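Local coordinates for nicotinamide-nucleotide adenylyltransferase NadR family / Ribosylnicotinamide kinase (Lactococcus lactis subsp. cremoris, PDB 6GYF), which probably joins two activities of NAD synthesis, phosphorylating nicotinamide riboside to nicotinamide mononucleotide and adenylylating that product to NAD, at residues A[65-70]-A[82-87]. Numbering follows the deposited sequence.
Sequences KRFRYL and VSMLNE. With NMN (beta-nicotinamide ribose monophosphate), chain C.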
loop_
_atom_site.group_PDB
_atom_site.type_symbol
_atom_site.label_atom_id
_atom_site.label_comp_id
_atom_site.label_asym_id
_atom_site.label_seq_id
_atom_site.Cartn_x
_atom_site.Cartn_y
_atom_site.Cartn_z
ATOM N N LYS A 65 9.845 5.925 5.944
ATOM C CA LYS A 65 9.208 5.187 4.862
ATOM C C LYS A 65 9.315 5.943 3.541
ATOM O O LYS A 65 9.568 5.337 2.496
ATOM C CB LYS A 65 7.749 4.896 5.212
ATOM C CG LYS A 65 7.052 3.928 4.259
ATOM C CD LYS A 65 5.617 3.598 4.702
ATOM C CE LYS A 65 5.488 2.177 5.291
ATOM N NZ LYS A 65 4.332 2.001 6.249
ATOM N N ARG A 66 9.127 7.269 3.562
ATOM C CA ARG A 66 9.255 8.056 2.333
ATOM C C ARG A 66 10.666 7.988 1.767
ATOM O O ARG A 66 10.849 7.916 0.546
ATOM C CB ARG A 66 8.837 9.497 2.585
ATOM C CG ARG A 66 7.327 9.649 2.648
ATOM C CD ARG A 66 6.908 11.088 2.847
ATOM N NE ARG A 66 6.926 11.408 4.263
ATOM C CZ ARG A 66 7.542 12.461 4.768
ATOM N NH1 ARG A 66 8.171 13.315 3.968
ATOM N NH2 ARG A 66 7.516 12.665 6.073
ATOM N N PHE A 67 11.672 8.048 2.641
ATOM C CA PHE A 67 13.067 7.951 2.214
ATOM C C PHE A 67 13.381 6.601 1.561
ATOM O O PHE A 67 14.088 6.551 0.548
ATOM C CB PHE A 67 13.963 8.208 3.421
ATOM C CG PHE A 67 15.365 7.706 3.277
ATOM C CD1 PHE A 67 16.317 8.453 2.596
ATOM C CD2 PHE A 67 15.752 6.513 3.886
ATOM C CE1 PHE A 67 17.620 8.005 2.499
ATOM C CE2 PHE A 67 17.056 6.049 3.795
ATOM C CZ PHE A 67 17.995 6.790 3.106
ATOM N N ARG A 68 12.889 5.495 2.139
ATOM C CA ARG A 68 13.138 4.173 1.557
ATOM C C ARG A 68 12.446 4.014 0.207
ATOM O O ARG A 68 13.015 3.431 -0.722
ATOM C CB ARG A 68 12.689 3.058 2.509
ATOM C CG ARG A 68 13.647 2.734 3.651
ATOM C CD ARG A 68 15.050 2.428 3.149
ATOM N NE ARG A 68 15.957 1.993 4.219
ATOM C CZ ARG A 68 16.042 0.737 4.660
ATOM N NH1 ARG A 68 15.268 -0.215 4.130
ATOM N NH2 ARG A 68 16.890 0.430 5.640
ATOM N N TYR A 69 11.192 4.460 0.105
ATOM C CA TYR A 69 10.471 4.423 -1.165
ATOM C C TYR A 69 11.202 5.226 -2.239
ATOM O O TYR A 69 11.222 4.837 -3.414
ATOM C CB TYR A 69 9.056 4.970 -0.991
ATOM C CG TYR A 69 8.041 4.076 -0.312
ATOM C CD1 TYR A 69 8.389 2.854 0.260
ATOM C CD2 TYR A 69 6.711 4.455 -0.275
ATOM C CE1 TYR A 69 7.420 2.048 0.872
ATOM C CE2 TYR A 69 5.741 3.665 0.316
ATOM C CZ TYR A 69 6.083 2.470 0.891
ATOM O OH TYR A 69 5.070 1.720 1.481
ATOM N N LEU A 70 11.749 6.386 -1.869
ATOM C CA LEU A 70 12.509 7.190 -2.824
ATOM C C LEU A 70 13.766 6.469 -3.290
ATOM O O LEU A 70 14.106 6.502 -4.479
ATOM C CB LEU A 70 12.859 8.544 -2.218
ATOM C CG LEU A 70 11.680 9.486 -2.370
ATOM C CD1 LEU A 70 11.933 10.673 -1.536
ATOM C CD2 LEU A 70 11.535 9.896 -3.830
ATOM N N VAL A 82 19.454 9.840 -3.144
ATOM C CA VAL A 82 18.376 10.223 -2.237
ATOM C C VAL A 82 18.939 10.367 -0.829
ATOM O O VAL A 82 19.585 9.442 -0.323
ATOM C CB VAL A 82 17.258 9.170 -2.258
ATOM C CG1 VAL A 82 16.231 9.450 -1.182
ATOM C CG2 VAL A 82 16.621 9.082 -3.640
ATOM N N SER A 83 18.634 11.481 -0.157
ATOM C CA SER A 83 19.151 11.747 1.187
ATOM C C SER A 83 18.042 12.212 2.124
ATOM O O SER A 83 17.014 12.745 1.701
ATOM C CB SER A 83 20.262 12.800 1.187
ATOM O OG SER A 83 21.470 12.276 0.686
ATOM N N MET A 84 18.267 11.989 3.413
ATOM C CA MET A 84 17.314 12.318 4.461
ATOM C C MET A 84 17.807 13.559 5.190
ATOM O O MET A 84 18.982 13.629 5.570
ATOM C CB MET A 84 17.171 11.159 5.447
ATOM C CG MET A 84 15.758 10.766 5.787
ATOM S SD MET A 84 15.767 9.337 6.889
ATOM C CE MET A 84 16.474 10.053 8.391
ATOM N N LEU A 85 16.922 14.547 5.354
ATOM C CA LEU A 85 17.174 15.733 6.178
ATOM C C LEU A 85 16.206 15.706 7.360
ATOM O O LEU A 85 15.053 16.136 7.243
ATOM C CB LEU A 85 17.027 17.006 5.353
ATOM C CG LEU A 85 17.430 18.310 6.029
ATOM C CD1 LEU A 85 18.811 18.196 6.637
ATOM C CD2 LEU A 85 17.432 19.400 4.991
ATOM N N ASN A 86 16.697 15.237 8.508
ATOM C CA ASN A 86 15.864 15.005 9.684
ATOM C C ASN A 86 15.653 16.341 10.386
ATOM O O ASN A 86 16.592 16.899 10.966
ATOM C CB ASN A 86 16.544 13.983 10.594
ATOM C CG ASN A 86 15.593 13.353 11.605
ATOM O OD1 ASN A 86 14.927 14.042 12.375
ATOM N ND2 ASN A 86 15.548 12.021 11.613
ATOM N N GLU A 87 14.428 16.868 10.330
ATOM C CA GLU A 87 14.122 18.175 10.895
ATOM C C GLU A 87 13.614 18.102 12.339
ATOM O O GLU A 87 13.022 19.078 12.822
ATOM C CB GLU A 87 13.118 18.924 10.009
ATOM C CG GLU A 87 13.729 19.550 8.754
ATOM C CD GLU A 87 12.669 20.047 7.773
ATOM O OE1 GLU A 87 11.530 19.536 7.853
ATOM O OE2 GLU A 87 12.963 20.933 6.927
HETATM O O3P NMN C . 2.828 -0.155 5.860
HETATM P P NMN C . 2.165 0.132 4.533
HETATM O O1P NMN C . 2.806 1.250 3.746
HETATM O O2P NMN C . 0.658 0.192 4.589
HETATM O O5R NMN C . 2.468 -1.185 3.657
HETATM C C5R NMN C . 1.529 -2.256 3.614
HETATM C C4R NMN C . 2.179 -3.478 2.977
HETATM O O4R NMN C . 1.478 -4.659 3.378
HETATM C C3R NMN C . 2.130 -3.399 1.459
HETATM O O3R NMN C . 3.463 -3.457 0.932
HETATM C C2R NMN C . 1.266 -4.567 1.003
HETATM O O2R NMN C . 1.946 -5.439 0.090
HETATM C C1R NMN C . 0.889 -5.332 2.263
HETATM N N1 NMN C . -0.567 -5.350 2.412
HETATM C C2 NMN C . -1.213 -6.522 2.458
HETATM C C3 NMN C . -2.595 -6.565 2.600
HETATM C C7 NMN C . -3.308 -7.884 2.650
HETATM O O7 NMN C . -4.506 -7.908 2.880
HETATM N N7 NMN C . -2.610 -8.999 2.441
HETATM C C4 NMN C . -3.311 -5.380 2.695
HETATM C C5 NMN C . -2.618 -4.178 2.644
HETATM C C6 NMN C . -1.235 -4.192 2.502
#
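In the beta-alpha-beta unit formed by strand 43-50, helix 63-73 and strand 80-86, Phe67 and Leu70 of the helix pack against Val82 and Met84 of the returning strand, an edge strand of the parallel sheet in the N-terminal nucleotidyltransferase-like half. The two short segments run nearly antiparallel, at 169°, their axes 8.4 Å apart. Phe67 makes up the larger part of the helix side, and Val82 of the strand side. With CG of Phe67 anti to the backbone N (chi1 160°), the ring reaches the strand, where the side chains of Phe67 and Met84 cross at about a right angle. The sulfur SD of Met84 lies over one ring face, 4.3 Å from the centroid of Phe67 and 25° off the normal, a Met-aromatic contact; Met84 CG also rests 3.9 Å from Phe67 CB. At the ring edge, near its plane, Phe67 CE1 comes within 3.7 Å of the carbonyl O of Val82, the acceptor of a hydrogen bond from Arg71 NE. Val82 fills the angle between the two helix residues: its CG1 branch is 3.6 Å from Leu70 CB and also touches Phe67 CD1, while CG2 lies beside the Leu70 carbonyl. Ser83 points away from this helix, and both Ser83 and Leu85 touch helix 97-111, so this strand packs against that helix as well. Another side of helix 63-73 serves the ligand. Lys65 NZ donates to O3P of the NMN phosphate at 2.7 Å and weakly to O1P, which also takes a weak bond from Tyr69 OH; Lys65 CG lies over the Tyr69 ring, 3.8 Å above its plane. Between 65-70 and 82-87 the contact is thus apolar and sulfur-aromatic, with Arg71 adding a polar tie, whereas the phosphate is met by a lysine whose positive charge probably offsets its negative charge.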